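Local coordinates for protein glycerol dehydrogenase (Bacillus coagulans, PDB 6CSJ) that probably oxidises glycerol and related polyols as a dehydrogenase of the iron-containing alcohol dehydrogenase family, here a double mutant with acquired D-lactate dehydrogenase activity, at residues Ile91-Val103 against Pro115-Val129. The protein carries 2 engineered substitutions. Numbering follows the deposited sequence.
Sequences IGGGKTLDTAKAV and PTIASTNAPTSALSV. Engineered in segment 115-129: N121 (natural residue Asp).
K101 meets the turn 122-125 with CG set anti to its carbonyl carbon (chi1 -63°) and a bend at chi3 (-142°), which carries NZ off the helix among backbone oxygens. NZ donates to S125 O at 3.0 Å and to L127 O at 3.3 Å, each somewhat tilted from the carbonyl plane; bonds to A122 O and P123 O are weak. The buried ammonium also forms a long salt bridge with D98 OD1, a charge pairing that would be expected to stabilise both groups. D98, with CG likewise anti to its carbonyl carbon, uses its other oxygen: V129 N points at OD2 almost straight (3.1 Å, 177° at the hydrogen) but from above the carboxylate plane, and a water links OD2 to V129 O. S128 OG reaches D98 O at 3.0 Å, from the opposite face of that carbonyl to A102 N, so strand 127-129 grips the helix without interrupting its regular bonding. Nearer the sheet, L97 CD1 packs on P115 CG (3.6 Å) and more loosely on P123 CG, while T116 N bonds to G92 O (3.2 Å). G92 and P115 form a parallel bridge between neighbouring strands, and G93 sits at the N-cap position of helix 94-103. A glycine-rich turn from strand into helix, beside the adjoining strand end, is characteristic of the Rossmann-like dinucleotide-binding domain of iron-containing alcohol dehydrogenases, where the GGG segment probably faces the NAD pyrophosphate.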
ATOM      1  N   ILE A  91     -10.204  11.092  -2.944  1.00 24.65           N
ATOM      2  CA  ILE A  91      -9.868  10.669  -4.298  1.00 20.88           C
ATOM      3  C   ILE A  91      -8.445  11.122  -4.587  1.00 20.36           C
ATOM      4  O   ILE A  91      -8.153  12.313  -4.559  1.00 19.42           O
ATOM      5  CB  ILE A  91     -10.844  11.263  -5.359  1.00 22.79           C
ATOM      6  CG1 ILE A  91     -12.315  11.056  -4.940  1.00 24.93           C
ATOM      7  CG2 ILE A  91     -10.599  10.630  -6.734  1.00 21.99           C
ATOM      8  CD1 ILE A  91     -13.329  11.650  -5.898  1.00 27.44           C
ATOM      9  N   GLY A  92      -7.554  10.167  -4.855  1.00 22.65           N
ATOM     10  CA  GLY A  92      -6.158  10.483  -5.142  1.00 23.64           C
ATOM     11  C   GLY A  92      -5.183   9.489  -4.554  1.00 22.71           C
ATOM     12  O   GLY A  92      -5.484   8.306  -4.424  1.00 20.36           O
ATOM     13  N   GLY A  93      -4.000   9.998  -4.206  1.00 25.25           N
ATOM     14  CA  GLY A  93      -2.934   9.215  -3.597  1.00 23.49           C
ATOM     15  C   GLY A  93      -3.124   9.034  -2.108  1.00 26.43           C
ATOM     16  O   GLY A  93      -4.100   9.540  -1.520  1.00 30.04           O
ATOM     17  N   GLY A  94      -2.173   8.322  -1.498  1.00 23.59           N
ATOM     18  CA  GLY A  94      -2.234   7.929  -0.090  1.00 20.96           C
ATOM     19  C   GLY A  94      -2.487   9.042   0.906  1.00 19.80           C
ATOM     20  O   GLY A  94      -3.283   8.867   1.844  1.00 19.14           O
ATOM     21  N   LYS A  95      -1.826  10.183   0.708  1.00 18.78           N
ATOM     22  CA  LYS A  95      -2.024  11.325   1.603  1.00 20.79           C
ATOM     23  C   LYS A  95      -3.478  11.821   1.589  1.00 21.62           C
ATOM     24  O   LYS A  95      -4.055  12.088   2.650  1.00 19.97           O
ATOM     25  CB  LYS A  95      -1.043  12.452   1.279  1.00 23.56           C
ATOM     26  CG  LYS A  95       0.400  12.182   1.714  1.00 25.10           C
ATOM     27  CD  LYS A  95       1.291  13.359   1.296  1.00 33.15           C
ATOM     28  CE  LYS A  95       2.786  13.045   1.359  1.00 36.27           C
ATOM     29  NZ  LYS A  95       3.270  12.867   2.754  1.00 39.90           N
ATOM     30  N   THR A  96      -4.077  11.910   0.404  1.00 22.98           N
ATOM     31  CA  THR A  96      -5.499  12.274   0.285  1.00 21.74           C
ATOM     32  C   THR A  96      -6.419  11.239   0.932  1.00 19.82           C
ATOM     33  O   THR A  96      -7.343  11.594   1.659  1.00 21.69           O
ATOM     34  CB  THR A  96      -5.929  12.453  -1.187  1.00 22.21           C
ATOM     35  OG1 THR A  96      -5.079  13.412  -1.841  1.00 21.48           O
ATOM     36  CG2 THR A  96      -7.368  12.925  -1.278  1.00 20.48           C
ATOM     37  N   LEU A  97      -6.167   9.967   0.666  1.00 19.77           N
ATOM     38  CA  LEU A  97      -7.017   8.881   1.177  1.00 20.42           C
ATOM     39  C   LEU A  97      -6.964   8.832   2.694  1.00 21.18           C
ATOM     40  O   LEU A  97      -7.992   8.733   3.348  1.00 23.92           O
ATOM     41  CB  LEU A  97      -6.597   7.517   0.591  1.00 21.54           C
ATOM     42  CG  LEU A  97      -6.607   7.374  -0.941  1.00 21.81           C
ATOM     43  CD1 LEU A  97      -6.257   5.962  -1.361  1.00 21.08           C
ATOM     44  CD2 LEU A  97      -7.944   7.795  -1.539  1.00 22.26           C
ATOM     45  N   ASP A  98      -5.760   8.934   3.245  1.00 23.26           N
ATOM     46  CA  ASP A  98      -5.573   8.954   4.704  1.00 23.94           C
ATOM     47  C   ASP A  98      -6.238  10.162   5.372  1.00 22.96           C
ATOM     48  O   ASP A  98      -6.806  10.038   6.468  1.00 21.83           O
ATOM     49  CB  ASP A  98      -4.072   8.886   5.060  1.00 28.55           C
ATOM     50  CG  ASP A  98      -3.447   7.503   4.770  1.00 29.37           C
ATOM     51  OD1 ASP A  98      -4.156   6.582   4.300  1.00 27.07           O
ATOM     52  OD2 ASP A  98      -2.236   7.351   5.033  1.00 30.79           O
ATOM     53  N   THR A  99      -6.183  11.313   4.707  1.00 21.12           N
ATOM     54  CA  THR A  99      -6.862  12.521   5.186  1.00 21.15           C
ATOM     55  C   THR A  99      -8.370  12.284   5.282  1.00 19.25           C
ATOM     56  O   THR A  99      -8.988  12.619   6.291  1.00 18.60           O
ATOM     57  CB  THR A  99      -6.533  13.735   4.281  1.00 20.21           C
ATOM     58  OG1 THR A  99      -5.127  13.977   4.310  1.00 20.47           O
ATOM     59  CG2 THR A  99      -7.262  14.984   4.718  1.00 21.80           C
ATOM     60  N   ALA A 100      -8.946  11.684   4.246  1.00 18.03           N
ATOM     61  CA  ALA A 100     -10.367  11.337   4.255  1.00 18.29           C
ATOM     62  C   ALA A 100     -10.726  10.358   5.384  1.00 18.10           C
ATOM     63  O   ALA A 100     -11.771  10.495   6.015  1.00 22.37           O
ATOM     64  CB  ALA A 100     -10.782  10.768   2.909  1.00 17.43           C
ATOM     65  N   LYS A 101      -9.874   9.375   5.638  1.00 20.94           N
ATOM     66  CA  LYS A 101     -10.129   8.400   6.707  1.00 20.93           C
ATOM     67  C   LYS A 101     -10.117   9.083   8.077  1.00 20.27           C
ATOM     68  O   LYS A 101     -10.992   8.830   8.912  1.00 21.68           O
ATOM     69  CB  LYS A 101      -9.095   7.270   6.698  1.00 19.47           C
ATOM     70  CG  LYS A 101      -9.051   6.391   5.454  1.00 21.56           C
ATOM     71  CD  LYS A 101      -8.053   5.260   5.622  1.00 23.37           C
ATOM     72  CE  LYS A 101      -7.301   4.960   4.341  1.00 27.40           C
ATOM     73  NZ  LYS A 101      -6.218   3.946   4.553  1.00 32.25           N
ATOM     74  N   ALA A 102      -9.119   9.940   8.292  1.00 18.95           N
ATOM     75  CA  ALA A 102      -9.016  10.758   9.510  1.00 20.59           C
ATOM     76  C   ALA A 102     -10.256  11.645   9.721  1.00 22.48           C
ATOM     77  O   ALA A 102     -10.821  11.674  10.823  1.00 19.98           O
ATOM     78  CB  ALA A 102      -7.752  11.615   9.477  1.00 18.88           C
ATOM     79  N   VAL A 103     -10.689  12.334   8.659  1.00 22.94           N
ATOM     80  CA  VAL A 103     -11.898  13.177   8.716  1.00 21.82           C
ATOM     81  C   VAL A 103     -13.134  12.357   9.092  1.00 20.60           C
ATOM     82  O   VAL A 103     -13.948  12.807   9.895  1.00 19.00           O
ATOM     83  CB  VAL A 103     -12.134  13.966   7.397  1.00 22.31           C
ATOM     84  CG1 VAL A 103     -13.515  14.605   7.350  1.00 22.11           C
ATOM     85  CG2 VAL A 103     -11.078  15.050   7.231  1.00 23.73           C
ATOM     86  N   PRO A 115      -8.658   5.438  -4.709  1.00 22.37           N
ATOM     87  CA  PRO A 115      -7.305   5.698  -5.202  1.00 19.84           C
ATOM     88  C   PRO A 115      -7.294   5.916  -6.706  1.00 20.30           C
ATOM     89  O   PRO A 115      -8.070   5.282  -7.426  1.00 21.15           O
ATOM     90  CB  PRO A 115      -6.522   4.428  -4.848  1.00 20.81           C
ATOM     91  CG  PRO A 115      -7.371   3.673  -3.894  1.00 21.73           C
ATOM     92  CD  PRO A 115      -8.790   4.073  -4.168  1.00 23.00           C
ATOM     93  N   THR A 116      -6.446   6.835  -7.148  1.00 18.22           N
ATOM     94  CA  THR A 116      -6.200   7.070  -8.561  1.00 19.82           C
ATOM     95  C   THR A 116      -4.956   6.322  -9.055  1.00 21.78           C
ATOM     96  O   THR A 116      -4.586   6.435 -10.234  1.00 22.92           O
ATOM     97  CB  THR A 116      -6.026   8.576  -8.830  1.00 20.15           C
ATOM     98  OG1 THR A 116      -4.989   9.081  -7.990  1.00 21.23           O
ATOM     99  CG2 THR A 116      -7.306   9.313  -8.532  1.00 19.82           C
ATOM    100  N   ILE A 117      -4.308   5.584  -8.150  1.00 23.97           N
ATOM    101  CA  ILE A 117      -3.149   4.733  -8.455  1.00 21.65           C
ATOM    102  C   ILE A 117      -3.281   3.467  -7.617  1.00 21.54           C
ATOM    103  O   ILE A 117      -4.025   3.447  -6.626  1.00 23.06           O
ATOM    104  CB  ILE A 117      -1.810   5.442  -8.127  1.00 24.03           C
ATOM    105  CG1 ILE A 117      -1.634   5.615  -6.592  1.00 28.40           C
ATOM    106  CG2 ILE A 117      -1.709   6.762  -8.896  1.00 23.46           C
ATOM    107  CD1 ILE A 117      -0.573   6.608  -6.156  1.00 31.75           C
ATOM    108  N   ALA A 118      -2.565   2.420  -8.009  1.00 20.42           N
ATOM    109  CA  ALA A 118      -2.590   1.136  -7.298  1.00 20.32           C
ATOM    110  C   ALA A 118      -1.147   0.720  -7.010  1.00 23.03           C
ATOM    111  O   ALA A 118      -0.658  -0.290  -7.509  1.00 21.84           O
ATOM    112  CB  ALA A 118      -3.323   0.092  -8.107  1.00 20.49           C
ATOM    113  N   SER A 119      -0.497   1.530  -6.169  1.00 23.99           N
ATOM    114  CA  SER A 119       0.935   1.446  -5.880  1.00 23.78           C
ATOM    115  C   SER A 119       1.293   0.955  -4.471  1.00 22.80           C
ATOM    116  O   SER A 119       2.467   0.709  -4.192  1.00 28.41           O
ATOM    117  CB  SER A 119       1.559   2.836  -6.084  1.00 22.92           C
ATOM    118  OG  SER A 119       0.959   3.772  -5.203  1.00 27.00           O
ATOM    119  N   THR A 120       0.315   0.870  -3.571  1.00 19.45           N
ATOM    120  CA  THR A 120       0.564   0.318  -2.237  1.00 16.54           C
ATOM    121  C   THR A 120      -0.682  -0.436  -1.770  1.00 15.92           C
ATOM    122  O   THR A 120      -1.755  -0.325  -2.372  1.00 15.64           O
ATOM    123  CB  THR A 120       0.928   1.404  -1.170  1.00 17.22           C
ATOM    124  OG1 THR A 120      -0.267   2.054  -0.665  1.00 17.60           O
ATOM    125  CG2 THR A 120       1.904   2.492  -1.709  1.00 16.66           C
ATOM    126  N   ASN A 121      -0.531  -1.182  -0.680  1.00 15.62           N
ATOM    127  CA  ASN A 121      -1.662  -1.861  -0.046  1.00 16.47           C
ATOM    128  C   ASN A 121      -2.285  -1.067   1.129  1.00 17.05           C
ATOM    129  O   ASN A 121      -3.064  -1.616   1.905  1.00 18.21           O
ATOM    130  CB  ASN A 121      -1.267  -3.287   0.371  1.00 17.39           C
ATOM    131  CG  ASN A 121      -0.141  -3.323   1.396  1.00 14.58           C
ATOM    132  OD1 ASN A 121       0.212  -2.317   1.989  1.00 14.55           O
ATOM    133  ND2 ASN A 121       0.427  -4.502   1.594  1.00 14.42           N
ATOM    134  N   ALA A 122      -1.980   0.226   1.222  1.00 17.75           N
ATOM    135  CA  ALA A 122      -2.540   1.100   2.286  1.00 18.22           C
ATOM    136  C   ALA A 122      -4.054   1.402   2.210  1.00 18.12           C
ATOM    137  O   ALA A 122      -4.685   1.507   3.253  1.00 21.91           O
ATOM    138  CB  ALA A 122      -1.760   2.413   2.344  1.00 16.61           C
ATOM    139  N   PRO A 123      -4.631   1.551   0.984  1.00 15.03           N
ATOM    140  CA  PRO A 123      -6.011   2.037   0.863  1.00 15.39           C
ATOM    141  C   PRO A 123      -7.075   1.334   1.699  1.00 16.62           C
ATOM    142  O   PRO A 123      -7.920   2.012   2.293  1.00 16.24           O
ATOM    143  CB  PRO A 123      -6.303   1.858  -0.612  1.00 15.58           C
ATOM    144  CG  PRO A 123      -4.998   2.163  -1.241  1.00 16.40           C
ATOM    145  CD  PRO A 123      -3.986   1.504  -0.347  1.00 16.66           C
ATOM    146  N   THR A 124      -7.028   0.010   1.775  1.00 17.17           N
ATOM    147  CA  THR A 124      -8.030  -0.747   2.533  1.00 17.77           C
ATOM    148  C   THR A 124      -7.823  -0.702   4.046  1.00 17.73           C
ATOM    149  O   THR A 124      -8.705  -1.141   4.785  1.00 15.88           O
ATOM    150  CB  THR A 124      -8.014  -2.242   2.139  1.00 19.13           C
ATOM    151  OG1 THR A 124      -6.682  -2.767   2.317  1.00 15.96           O
ATOM    152  CG2 THR A 124      -8.450  -2.419   0.695  1.00 18.27           C
ATOM    153  N   SER A 125      -6.670  -0.201   4.508  1.00 16.52           N
ATOM    154  CA  SER A 125      -6.260  -0.365   5.904  1.00 18.49           C
ATOM    155  C   SER A 125      -6.855   0.677   6.856  1.00 19.61           C
ATOM    156  O   SER A 125      -7.111   1.818   6.455  1.00 19.67           O
ATOM    157  CB  SER A 125      -4.737  -0.322   6.012  1.00 17.60           C
ATOM    158  OG  SER A 125      -4.258   1.014   5.862  1.00 19.93           O
ATOM    159  N   ALA A 126      -7.028   0.262   8.111  1.00 19.57           N
ATOM    160  CA  ALA A 126      -7.516   1.110   9.198  1.00 18.94           C
ATOM    161  C   ALA A 126      -6.380   1.964   9.763  1.00 18.89           C
ATOM    162  O   ALA A 126      -6.017   1.838  10.940  1.00 19.62           O
ATOM    163  CB  ALA A 126      -8.118   0.244  10.308  1.00 19.35           C
ATOM    164  N   LEU A 127      -5.825   2.850   8.938  1.00 19.86           N
ATOM    165  CA  LEU A 127      -4.581   3.541   9.273  1.00 22.82           C
ATOM    166  C   LEU A 127      -4.440   4.821   8.467  1.00 20.74           C
ATOM    167  O   LEU A 127      -4.586   4.800   7.253  1.00 20.12           O
ATOM    168  CB  LEU A 127      -3.383   2.625   8.994  1.00 25.99           C
ATOM    169  CG  LEU A 127      -1.969   3.143   9.302  1.00 31.36           C
ATOM    170  CD1 LEU A 127      -1.846   3.559  10.759  1.00 33.42           C
ATOM    171  CD2 LEU A 127      -0.933   2.097   8.915  1.00 33.32           C
ATOM    172  N   SER A 128      -4.147   5.922   9.154  1.00 21.67           N
ATOM    173  CA  SER A 128      -3.761   7.172   8.503  1.00 26.31           C
ATOM    174  C   SER A 128      -2.349   7.530   8.941  1.00 24.62           C
ATOM    175  O   SER A 128      -2.066   7.568  10.134  1.00 22.95           O
ATOM    176  CB  SER A 128      -4.723   8.306   8.875  1.00 27.84           C
ATOM    177  OG  SER A 128      -6.053   7.983   8.535  1.00 29.60           O
ATOM    178  N   VAL A 129      -1.468   7.780   7.983  1.00 24.83           N
ATOM    179  CA  VAL A 129      -0.114   8.218   8.302  1.00 25.70           C
ATOM    180  C   VAL A 129      -0.161   9.738   8.327  1.00 26.93           C
ATOM    181  O   VAL A 129      -0.456  10.364   7.310  1.00 35.95           O
ATOM    182  CB  VAL A 129       0.924   7.698   7.281  1.00 25.62           C
ATOM    183  CG1 VAL A 129       2.331   8.092   7.711  1.00 26.48           C
ATOM    184  CG2 VAL A 129       0.825   6.182   7.130  1.00 22.74           C
TER
HETATM  185  O   HOH W   1      -0.900   9.534   4.547  1.00 15.61           O